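Local coordinates for protein glycerate dehydrogenase (Bacillus sp. 5mfcol3.1, PDB 6P2I) that probably reduces acyclic imino acids asymmetrically to amino acids with NADPH as the hydride donor, at residues 3-6 / 7-11; 108-111 / 112-116; 252-255 / 256-260. All blocks are in the same frame, centred on the assembly; numbering follows the deposited sequence.

Contact 1 (3-6 / 7-11); sequences ITYI and DKPTY
Tyr5 and Pro9, four residues apart where a strand runs out into a loop, meet as ring on ring: Pro9 CG sits over the centre of the Tyr5 ring, 3.6 Å from its centroid and only 10° off the normal, a CH-pi contact. The neighbouring Pro9 CB lies nearer the phenol end, 3.5 Å from Tyr5 CZ, and the two side chains run antiparallel to each other as they overlap. Beside them the carbonyl of Asp7 comes up obliquely, its O 3.0 Å from Tyr5 CD1. With CG anti to the backbone N (chi1 -156°), the ring of Tyr5 reaches forward beside the turn, where Pro9 comes to lie on it. Beyond the ring, a water donates to Tyr5 OH at 2.9 Å and accepts from Tyr11 N at 3.1 Å, tying the phenol to the end of the loop. The setting is the C-terminal end of strand 2-5 in a five-stranded parallel sheet, where the chain leaves for helix 14-23; at this C-terminal end of the strands the side chain of Tyr5 comes within about 5 Å of bound D-arginine. Were the phenol cut back to an alanine here, Pro9 would probably lose the aromatic face it lies on and the water its phenol partner. Further out, Tyr5 OH also bonds to Glu51, a residue of the D-arginine pocket that takes a second bond from Thr10 OG1. Asp7 is held by both carboxylate oxygens: OD1 meets the backbone N of Glu51, while OD2 is shared by Trp52 N and Thr53 OG1, so that the loop is fastened to the segment following strand 47-50.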
ATOM      1  N   ILE A   3     -26.080 -22.829  22.723  1.00 23.63           N
ATOM      2  CA  ILE A   3     -25.442 -21.829  21.875  1.00 21.86           C
ATOM      3  C   ILE A   3     -25.110 -22.509  20.557  1.00 24.29           C
ATOM      4  O   ILE A   3     -24.531 -23.602  20.551  1.00 25.27           O
ATOM      5  CB  ILE A   3     -24.174 -21.264  22.541  1.00 25.59           C
ATOM      6  CG1 ILE A   3     -24.517 -20.744  23.937  1.00 28.29           C
ATOM      7  CG2 ILE A   3     -23.515 -20.179  21.656  1.00 22.61           C
ATOM      8  CD1 ILE A   3     -23.347 -20.719  24.889  1.00 33.87           C
ATOM      9  N   THR A   4     -25.505 -21.893  19.446  1.00 22.56           N
ATOM     10  CA  THR A   4     -25.357 -22.524  18.138  1.00 22.36           C
ATOM     11  C   THR A   4     -24.748 -21.551  17.144  1.00 22.53           C
ATOM     12  O   THR A   4     -25.328 -20.496  16.870  1.00 20.45           O
ATOM     13  CB  THR A   4     -26.697 -23.020  17.603  1.00 23.36           C
ATOM     14  OG1 THR A   4     -27.278 -23.926  18.544  1.00 24.62           O
ATOM     15  CG2 THR A   4     -26.484 -23.747  16.282  1.00 22.78           C
ATOM     16  N   TYR A   5     -23.594 -21.917  16.598  1.00 19.99           N
ATOM     17  CA  TYR A   5     -23.022 -21.229  15.442  1.00 22.82           C
ATOM     18  C   TYR A   5     -23.694 -21.867  14.229  1.00 24.53           C
ATOM     19  O   TYR A   5     -23.405 -23.016  13.874  1.00 23.31           O
ATOM     20  CB  TYR A   5     -21.504 -21.384  15.443  1.00 21.78           C
ATOM     21  CG  TYR A   5     -20.694 -20.330  14.691  1.00 18.08           C
ATOM     22  CD1 TYR A   5     -20.950 -20.042  13.357  1.00 19.08           C
ATOM     23  CD2 TYR A   5     -19.656 -19.654  15.315  1.00 22.18           C
ATOM     24  CE1 TYR A   5     -20.191 -19.093  12.651  1.00 22.57           C
ATOM     25  CE2 TYR A   5     -18.894 -18.699  14.623  1.00 25.04           C
ATOM     26  CZ  TYR A   5     -19.172 -18.428  13.294  1.00 21.68           C
ATOM     27  OH  TYR A   5     -18.414 -17.498  12.605  1.00 22.33           O
ATOM     28  N   ILE A   6     -24.643 -21.149  13.617  1.00 19.43           N
ATOM     29  CA  ILE A   6     -25.578 -21.805  12.701  1.00 22.66           C
ATOM     30  C   ILE A   6     -25.041 -22.020  11.297  1.00 21.31           C
ATOM     31  O   ILE A   6     -25.691 -22.713  10.508  1.00 23.84           O
ATOM     32  CB  ILE A   6     -26.907 -21.033  12.593  1.00 24.30           C
ATOM     33  CG1 ILE A   6     -26.717 -19.711  11.843  1.00 26.92           C
ATOM     34  CG2 ILE A   6     -27.536 -20.854  13.977  1.00 22.43           C
ATOM     35  CD1 ILE A   6     -28.050 -19.049  11.452  1.00 26.80           C
ATOM     36  N   ASP A   7     -23.884 -21.453  10.944  1.00 22.05           N
ATOM     37  CA  ASP A   7     -23.345 -21.646   9.604  1.00 21.81           C
ATOM     38  C   ASP A   7     -21.821 -21.642   9.680  1.00 23.05           C
ATOM     39  O   ASP A   7     -21.235 -21.403  10.736  1.00 22.56           O
ATOM     40  CB  ASP A   7     -23.890 -20.605   8.599  1.00 20.18           C
ATOM     41  CG  ASP A   7     -23.792 -19.156   9.100  1.00 20.96           C
ATOM     42  OD1 ASP A   7     -23.040 -18.887  10.052  1.00 21.93           O
ATOM     43  OD2 ASP A   7     -24.501 -18.287   8.535  1.00 23.05           O
ATOM     44  N   LYS A   8     -21.179 -21.954   8.550  1.00 25.17           N
ATOM     45  CA  LYS A   8     -19.770 -22.356   8.520  1.00 22.44           C
ATOM     46  C   LYS A   8     -18.830 -21.254   8.992  1.00 22.86           C
ATOM     47  O   LYS A   8     -18.695 -20.221   8.322  1.00 23.01           O
ATOM     48  CB  LYS A   8     -19.383 -22.789   7.102  1.00 25.76           C
ATOM     49  CG  LYS A   8     -17.984 -23.352   6.967  1.00 31.76           C
ATOM     50  CD  LYS A   8     -17.806 -24.030   5.614  1.00 42.56           C
ATOM     51  CE  LYS A   8     -17.629 -23.011   4.496  1.00 61.53           C
ATOM     52  NZ  LYS A   8     -16.195 -22.724   4.187  1.00 67.52           N
ATOM     53  N   PRO A   9     -18.153 -21.429  10.123  1.00 20.99           N
ATOM     54  CA  PRO A   9     -17.257 -20.367  10.595  1.00 17.65           C
ATOM     55  C   PRO A   9     -16.017 -20.279   9.725  1.00 21.52           C
ATOM     56  O   PRO A   9     -15.432 -21.295   9.337  1.00 21.48           O
ATOM     57  CB  PRO A   9     -16.894 -20.789  12.025  1.00 22.06           C
ATOM     58  CG  PRO A   9     -17.860 -21.913  12.375  1.00 28.84           C
ATOM     59  CD  PRO A   9     -18.251 -22.549  11.076  1.00 26.66           C
ATOM     60  N   THR A  10     -15.616 -19.046   9.423  1.00 20.82           N
ATOM     61  CA  THR A  10     -14.299 -18.856   8.829  1.00 23.72           C
ATOM     62  C   THR A  10     -13.216 -19.285   9.799  1.00 21.80           C
ATOM     63  O   THR A  10     -12.253 -19.968   9.417  1.00 20.85           O
ATOM     64  CB  THR A  10     -14.103 -17.401   8.441  1.00 21.29           C
ATOM     65  OG1 THR A  10     -14.946 -17.097   7.328  1.00 20.50           O
ATOM     66  CG2 THR A  10     -12.627 -17.160   8.073  1.00 18.70           C
ATOM     67  N   TYR A  11     -13.383 -18.931  11.071  1.00 20.12           N
ATOM     68  CA  TYR A  11     -12.363 -19.158  12.088  1.00 21.77           C
ATOM     69  C   TYR A  11     -13.057 -19.488  13.399  1.00 23.58           C
ATOM     70  O   TYR A  11     -13.900 -18.719  13.867  1.00 22.84           O
ATOM     71  CB  TYR A  11     -11.468 -17.917  12.224  1.00 19.16           C
ATOM     72  CG  TYR A  11     -10.314 -18.072  13.182  1.00 19.69           C
ATOM     73  CD1 TYR A  11      -9.337 -19.038  12.974  1.00 21.04           C
ATOM     74  CD2 TYR A  11     -10.194 -17.242  14.293  1.00 21.08           C
ATOM     75  CE1 TYR A  11      -8.272 -19.186  13.853  1.00 21.59           C
ATOM     76  CE2 TYR A  11      -9.133 -17.375  15.175  1.00 22.09           C
ATOM     77  CZ  TYR A  11      -8.178 -18.344  14.950  1.00 24.27           C
ATOM     78  OH  TYR A  11      -7.118 -18.479  15.816  1.00 23.89           O
TER
HETATM   79  O   HOH W   1     -15.568 -17.229  12.395  1.00 23.09           O

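Contact 2 (108-111 / 112-116); sequences ALLF and AVNRK
The last turns of helix 99-114 carry this contact, and they end in a Schellman motif at Lys116, whose positive phi (50°) turns the chain out of the helix; Lys116 is also the N-cap of the next helix, 117-125. Four successive i to i+4 bonds join Ala108-Phe111 to the residues beyond: Ala112 N to Ala108 O at 3.0 Å, Val113 N to Leu109 O at 2.9 Å, Asn114 N to Leu110 O and Arg115 N to Phe111 O. The last three all have N-H...O angles of 160°. Side chains meet the same carbonyls from alongside. Val113 CG2, placed beside its backbone N, comes to 3.3 Å from Leu109 O, and Ala112 CB is equally close to Ala108 O. At the end of the helix both CB and CG of Arg115 lie against Phe111 O, with CG at 3.4 Å; the chain then bends at chi2 (-53°) and is extended at the next bond. Asn114 points its CB toward the preceding turn, 3.3 Å from Leu110 O, while its OD1 accepts a bond from Arg248 NH1. Leu109 and Val113 pack on strands 223-226 and 269-271 of the Rossmann-type domain. Other side chains of the same turns meet the second subunit: Phe111 packs on Ala108 of that subunit, and Ala112 on its Ile117. There too Arg115 NH2 reaches the carbonyl O of Ala101 and NH1 that of Ala276. The cationic end of Arg115 is thus met by two neutral carbonyls, whose dipoles would probably stabilise the buried positive charge at the dimer interface, while aliphatic carbons of the same side chain lie against Phe111 O, a carbonyl of the final turn.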
ATOM      1  N   ALA A 108      -3.391  -0.389   1.428  1.00 18.05           N
ATOM      2  CA  ALA A 108      -2.962  -1.401   0.468  1.00 16.93           C
ATOM      3  C   ALA A 108      -3.609  -1.166  -0.891  1.00 17.34           C
ATOM      4  O   ALA A 108      -2.933  -1.155  -1.928  1.00 19.56           O
ATOM      5  CB  ALA A 108      -3.300  -2.806   0.986  1.00 18.37           C
ATOM      6  N   LEU A 109      -4.930  -0.960  -0.907  1.00 19.70           N
ATOM      7  CA  LEU A 109      -5.629  -0.733  -2.165  1.00 20.16           C
ATOM      8  C   LEU A 109      -5.233   0.591  -2.803  1.00 18.24           C
ATOM      9  O   LEU A 109      -5.020   0.656  -4.019  1.00 18.75           O
ATOM     10  CB  LEU A 109      -7.135  -0.757  -1.934  1.00 20.72           C
ATOM     11  CG  LEU A 109      -7.717  -2.130  -1.638  1.00 22.56           C
ATOM     12  CD1 LEU A 109      -9.184  -1.979  -1.205  1.00 21.11           C
ATOM     13  CD2 LEU A 109      -7.600  -3.046  -2.858  1.00 23.67           C
ATOM     14  N   LEU A 110      -5.159   1.656  -2.001  1.00 16.98           N
ATOM     15  CA  LEU A 110      -4.814   2.974  -2.519  1.00 19.80           C
ATOM     16  C   LEU A 110      -3.458   2.953  -3.209  1.00 18.17           C
ATOM     17  O   LEU A 110      -3.307   3.469  -4.316  1.00 19.35           O
ATOM     18  CB  LEU A 110      -4.826   3.997  -1.376  1.00 18.43           C
ATOM     19  CG  LEU A 110      -4.238   5.389  -1.627  1.00 19.26           C
ATOM     20  CD1 LEU A 110      -4.945   6.102  -2.773  1.00 23.25           C
ATOM     21  CD2 LEU A 110      -4.320   6.222  -0.347  1.00 21.03           C
ATOM     22  N   PHE A 111      -2.464   2.345  -2.561  1.00 18.47           N
ATOM     23  CA  PHE A 111      -1.134   2.265  -3.158  1.00 20.89           C
ATOM     24  C   PHE A 111      -1.131   1.359  -4.387  1.00 19.75           C
ATOM     25  O   PHE A 111      -0.474   1.664  -5.384  1.00 22.36           O
ATOM     26  CB  PHE A 111      -0.130   1.762  -2.117  1.00 21.25           C
ATOM     27  CG  PHE A 111       0.338   2.818  -1.143  1.00 19.31           C
ATOM     28  CD1 PHE A 111       0.786   4.065  -1.591  1.00 21.83           C
ATOM     29  CD2 PHE A 111       0.341   2.559   0.223  1.00 19.63           C
ATOM     30  CE1 PHE A 111       1.214   5.034  -0.676  1.00 20.57           C
ATOM     31  CE2 PHE A 111       0.754   3.506   1.129  1.00 21.10           C
ATOM     32  CZ  PHE A 111       1.210   4.746   0.681  1.00 21.30           C
ATOM     33  N   ALA A 112      -1.870   0.240  -4.340  1.00 18.89           N
ATOM     34  CA  ALA A 112      -1.935  -0.650  -5.496  1.00 18.59           C
ATOM     35  C   ALA A 112      -2.522   0.068  -6.706  1.00 20.35           C
ATOM     36  O   ALA A 112      -2.064  -0.126  -7.838  1.00 21.42           O
ATOM     37  CB  ALA A 112      -2.761  -1.893  -5.146  1.00 16.44           C
ATOM     38  N   VAL A 113      -3.536   0.912  -6.488  1.00 19.20           N
ATOM     39  CA  VAL A 113      -4.084   1.713  -7.580  1.00 19.51           C
ATOM     40  C   VAL A 113      -3.080   2.772  -8.011  1.00 22.58           C
ATOM     41  O   VAL A 113      -2.771   2.913  -9.203  1.00 23.14           O
ATOM     42  CB  VAL A 113      -5.412   2.365  -7.154  1.00 18.97           C
ATOM     43  CG1 VAL A 113      -5.890   3.358  -8.215  1.00 22.96           C
ATOM     44  CG2 VAL A 113      -6.493   1.303  -6.883  1.00 19.02           C
ATOM     45  N   ASN A 114      -2.561   3.535  -7.040  1.00 20.85           N
ATOM     46  CA  ASN A 114      -1.739   4.695  -7.358  1.00 22.13           C
ATOM     47  C   ASN A 114      -0.475   4.291  -8.093  1.00 22.33           C
ATOM     48  O   ASN A 114      -0.048   4.979  -9.025  1.00 23.37           O
ATOM     49  CB  ASN A 114      -1.380   5.452  -6.078  1.00 23.87           C
ATOM     50  CG  ASN A 114      -2.072   6.780  -5.989  1.00 43.71           C
ATOM     51  OD1 ASN A 114      -3.184   6.943  -6.497  1.00 42.10           O
ATOM     52  ND2 ASN A 114      -1.418   7.752  -5.355  1.00 36.39           N
ATOM     53  N   ARG A 115       0.135   3.183  -7.689  1.00 19.85           N
ATOM     54  CA  ARG A 115       1.400   2.750  -8.264  1.00 20.06           C
ATOM     55  C   ARG A 115       1.201   1.752  -9.395  1.00 22.69           C
ATOM     56  O   ARG A 115       2.190   1.280  -9.968  1.00 23.56           O
ATOM     57  CB  ARG A 115       2.299   2.140  -7.166  1.00 19.28           C
ATOM     58  CG  ARG A 115       2.612   3.050  -5.964  1.00 21.62           C
ATOM     59  CD  ARG A 115       3.169   4.355  -6.470  1.00 21.68           C
ATOM     60  NE  ARG A 115       3.558   5.330  -5.451  1.00 22.12           N
ATOM     61  CZ  ARG A 115       4.822   5.691  -5.197  1.00 22.42           C
ATOM     62  NH1 ARG A 115       5.827   5.091  -5.801  1.00 19.46           N
ATOM     63  NH2 ARG A 115       5.080   6.645  -4.318  1.00 20.25           N
ATOM     64  N   LYS A 116      -0.055   1.423  -9.727  1.00 18.89           N
ATOM     65  CA  LYS A 116      -0.381   0.463 -10.783  1.00 19.69           C
ATOM     66  C   LYS A 116       0.405  -0.825 -10.596  1.00 21.57           C
ATOM     67  O   LYS A 116       1.023  -1.351 -11.525  1.00 23.65           O
ATOM     68  CB  LYS A 116      -0.147   1.062 -12.173  1.00 21.62           C
ATOM     69  CG  LYS A 116      -1.077   2.220 -12.511  1.00 28.06           C
ATOM     70  CD  LYS A 116      -0.896   2.693 -13.956  1.00 30.79           C
ATOM     71  CE  LYS A 116      -1.828   3.855 -14.273  1.00 43.34           C
ATOM     72  NZ  LYS A 116      -1.466   5.095 -13.527  1.00 52.93           N
TER

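Contact 3 (252-255 / 256-260); sequences LDDL and TYYKD
Past strand 249-252 the backbone turns sharply, the directions of 253-255 and 256-258 lying 95° apart, and this bend brings Tyr258 back over Leu255. The two side chains cross at about a right angle. Leu255 CD1 sits over one face of the phenol ring, offset toward its rim, in a CH-pi contact 4.2 Å from the centroid; its closest ring atom is Tyr258 CE2 at 3.8 Å. Leu255 CG, anti to its carbonyl carbon (chi1 -56°), holds the branch carbons on the side where the ring arrives. The phenol oxygen extends farther back along the chain: Leu255 N gives Tyr258 OH a weak hydrogen bond, 3.2 Å long and bent to 123°. A water adds a firmer link, bonded to Tyr258 OH at 2.7 Å and donating to Leu252 O at 2.8 Å, so that the phenol is joined to the last residue of the strand. Next along the chain after Leu252 comes Asp253, whose OD2 accepts a hydrogen bond from the carboxamide nitrogen N7N of the bound NADP nicotinamide, and whose OD1 is held by Thr272. Around the bend, Leu255 touches Glu235 at the start of helix 235-243, Tyr258 packs on Gly127 of the second subunit, and backbone bonds of Leu252 to Val270 and Thr272 align the loop's origin with strand 269-271.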
ATOM      1  N   LEU A 252     -11.506  -1.959  -4.814  1.00 21.72           N
ATOM      2  CA  LEU A 252     -12.815  -2.435  -4.378  1.00 22.57           C
ATOM      3  C   LEU A 252     -12.699  -3.807  -3.730  1.00 19.26           C
ATOM      4  O   LEU A 252     -12.308  -4.779  -4.389  1.00 21.77           O
ATOM      5  CB  LEU A 252     -13.783  -2.481  -5.561  1.00 22.21           C
ATOM      6  CG  LEU A 252     -13.859  -1.197  -6.393  1.00 23.41           C
ATOM      7  CD1 LEU A 252     -14.697  -1.432  -7.635  1.00 24.28           C
ATOM      8  CD2 LEU A 252     -14.419  -0.033  -5.559  1.00 22.40           C
ATOM      9  N   ASP A 253     -13.088  -3.889  -2.458  1.00 19.97           N
ATOM     10  CA  ASP A 253     -13.098  -5.135  -1.706  1.00 19.46           C
ATOM     11  C   ASP A 253     -14.441  -5.845  -1.799  1.00 23.42           C
ATOM     12  O   ASP A 253     -14.584  -6.935  -1.246  1.00 22.85           O
ATOM     13  CB  ASP A 253     -12.737  -4.866  -0.234  1.00 19.96           C
ATOM     14  CG  ASP A 253     -12.396  -6.146   0.554  1.00 21.60           C
ATOM     15  OD1 ASP A 253     -11.570  -6.951   0.090  1.00 23.01           O
ATOM     16  OD2 ASP A 253     -12.966  -6.346   1.645  1.00 26.38           O
ATOM     17  N   ASP A 254     -15.422  -5.249  -2.481  1.00 20.95           N
ATOM     18  CA  ASP A 254     -16.712  -5.882  -2.726  1.00 23.82           C
ATOM     19  C   ASP A 254     -17.275  -5.346  -4.031  1.00 26.02           C
ATOM     20  O   ASP A 254     -17.000  -4.209  -4.418  1.00 25.48           O
ATOM     21  CB  ASP A 254     -17.696  -5.626  -1.574  1.00 22.53           C
ATOM     22  CG  ASP A 254     -18.938  -6.511  -1.655  1.00 24.43           C
ATOM     23  OD1 ASP A 254     -18.795  -7.751  -1.722  1.00 28.64           O
ATOM     24  OD2 ASP A 254     -20.069  -5.978  -1.641  1.00 29.93           O
ATOM     25  N   LEU A 255     -18.034  -6.189  -4.724  1.00 25.60           N
ATOM     26  CA  LEU A 255     -18.859  -5.784  -5.854  1.00 24.05           C
ATOM     27  C   LEU A 255     -20.255  -6.336  -5.621  1.00 25.81           C
ATOM     28  O   LEU A 255     -20.429  -7.305  -4.879  1.00 29.79           O
ATOM     29  CB  LEU A 255     -18.332  -6.308  -7.195  1.00 26.22           C
ATOM     30  CG  LEU A 255     -16.902  -5.970  -7.606  1.00 22.59           C
ATOM     31  CD1 LEU A 255     -16.622  -6.717  -8.888  1.00 26.05           C
ATOM     32  CD2 LEU A 255     -16.748  -4.487  -7.808  1.00 30.59           C
ATOM     33  N   THR A 256     -21.258  -5.733  -6.275  1.00 26.14           N
ATOM     34  CA  THR A 256     -22.619  -6.246  -6.086  1.00 28.86           C
ATOM     35  C   THR A 256     -22.768  -7.659  -6.644  1.00 32.96           C
ATOM     36  O   THR A 256     -23.610  -8.430  -6.168  1.00 38.22           O
ATOM     37  CB  THR A 256     -23.658  -5.314  -6.719  1.00 33.48           C
ATOM     38  OG1 THR A 256     -23.532  -5.330  -8.146  1.00 36.34           O
ATOM     39  CG2 THR A 256     -23.497  -3.894  -6.206  1.00 32.42           C
ATOM     40  N   TYR A 257     -21.972  -8.007  -7.652  1.00 31.43           N
ATOM     41  CA  TYR A 257     -21.851  -9.366  -8.161  1.00 31.08           C
ATOM     42  C   TYR A 257     -20.525  -9.456  -8.900  1.00 34.18           C
ATOM     43  O   TYR A 257     -19.927  -8.438  -9.250  1.00 29.41           O
ATOM     44  CB  TYR A 257     -23.024  -9.746  -9.079  1.00 33.42           C
ATOM     45  CG  TYR A 257     -23.052  -9.000 -10.396  1.00 34.40           C
ATOM     46  CD1 TYR A 257     -23.545  -7.704 -10.470  1.00 34.01           C
ATOM     47  CD2 TYR A 257     -22.587  -9.593 -11.564  1.00 39.19           C
ATOM     48  CE1 TYR A 257     -23.573  -7.016 -11.673  1.00 38.31           C
ATOM     49  CE2 TYR A 257     -22.618  -8.918 -12.773  1.00 37.71           C
ATOM     50  CZ  TYR A 257     -23.107  -7.629 -12.819  1.00 42.16           C
ATOM     51  OH  TYR A 257     -23.136  -6.952 -14.016  1.00 42.21           O
ATOM     52  N   TYR A 258     -20.066 -10.687  -9.138  1.00 33.62           N
ATOM     53  CA  TYR A 258     -18.752 -10.898  -9.731  1.00 37.48           C
ATOM     54  C   TYR A 258     -18.820 -11.524 -11.120  1.00 35.39           C
ATOM     55  O   TYR A 258     -18.278 -10.952 -12.066  1.00 38.20           O
ATOM     56  CB  TYR A 258     -17.879 -11.744  -8.795  1.00 41.76           C
ATOM     57  CG  TYR A 258     -17.353 -10.929  -7.644  1.00 33.91           C
ATOM     58  CD1 TYR A 258     -18.159 -10.661  -6.545  1.00 35.28           C
ATOM     59  CD2 TYR A 258     -16.062 -10.404  -7.665  1.00 32.61           C
ATOM     60  CE1 TYR A 258     -17.704  -9.906  -5.495  1.00 30.32           C
ATOM     61  CE2 TYR A 258     -15.591  -9.637  -6.614  1.00 31.01           C
ATOM     62  CZ  TYR A 258     -16.416  -9.394  -5.531  1.00 30.92           C
ATOM     63  OH  TYR A 258     -15.962  -8.635  -4.479  1.00 26.99           O
ATOM     64  N   LYS A 259     -19.469 -12.677 -11.274  1.00 39.56           N
ATOM     65  CA  LYS A 259     -19.487 -13.332 -12.580  1.00 42.52           C
ATOM     66  C   LYS A 259     -20.056 -12.399 -13.643  1.00 40.02           C
ATOM     67  O   LYS A 259     -21.156 -11.860 -13.490  1.00 39.84           O
ATOM     68  CB  LYS A 259     -20.296 -14.633 -12.529  1.00 44.68           C
ATOM     69  CG  LYS A 259     -20.337 -15.356 -13.872  1.00 52.85           C
ATOM     70  CD  LYS A 259     -20.826 -16.790 -13.753  1.00 56.21           C
ATOM     71  CE  LYS A 259     -20.848 -17.477 -15.114  1.00 56.37           C
ATOM     72  NZ  LYS A 259     -19.496 -17.530 -15.733  1.00 54.88           N
ATOM     73  N   ASP A 260     -19.279 -12.180 -14.705  1.00 39.23           N
ATOM     74  CA  ASP A 260     -19.651 -11.372 -15.865  1.00 39.51           C
ATOM     75  C   ASP A 260     -19.849  -9.895 -15.532  1.00 40.52           C
ATOM     76  O   ASP A 260     -20.395  -9.151 -16.357  1.00 38.49           O
ATOM     77  CB  ASP A 260     -20.910 -11.917 -16.556  1.00 48.23           C
ATOM     78  CG  ASP A 260     -20.688 -13.279 -17.185  1.00 56.46           C
ATOM     79  OD1 ASP A 260     -19.538 -13.569 -17.584  1.00 58.99           O
ATOM     80  OD2 ASP A 260     -21.662 -14.059 -17.278  1.00 64.06           O
TER
HETATM   81  O   HOH W   2     -13.775  -7.113  -5.084  1.00 24.37           O

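Overall arrangement
From the N terminus the three contacts follow in series, none nested or crossed. Contact 1 closes the turn at the end of strand 2-5, in the domain built on the five-stranded sheet. Contact 2 closes no loop; it continues helix 99-114 to its end, on the other side of the chain's centre, its centre about 34 Å from that of contact 1. Contact 3 folds the loop after strand 249-252 of the seven-stranded sheet. Contacts 2 and 3 touch, Leu109 CD1 lying 4.3 Å from Leu252 N, and both reach the second subunit, which Thr10 of contact 1 also meets. Through Tyr5 contact 1 nears D-arginine, whereas contact 3 bonds the nicotinamide, each from its own domain.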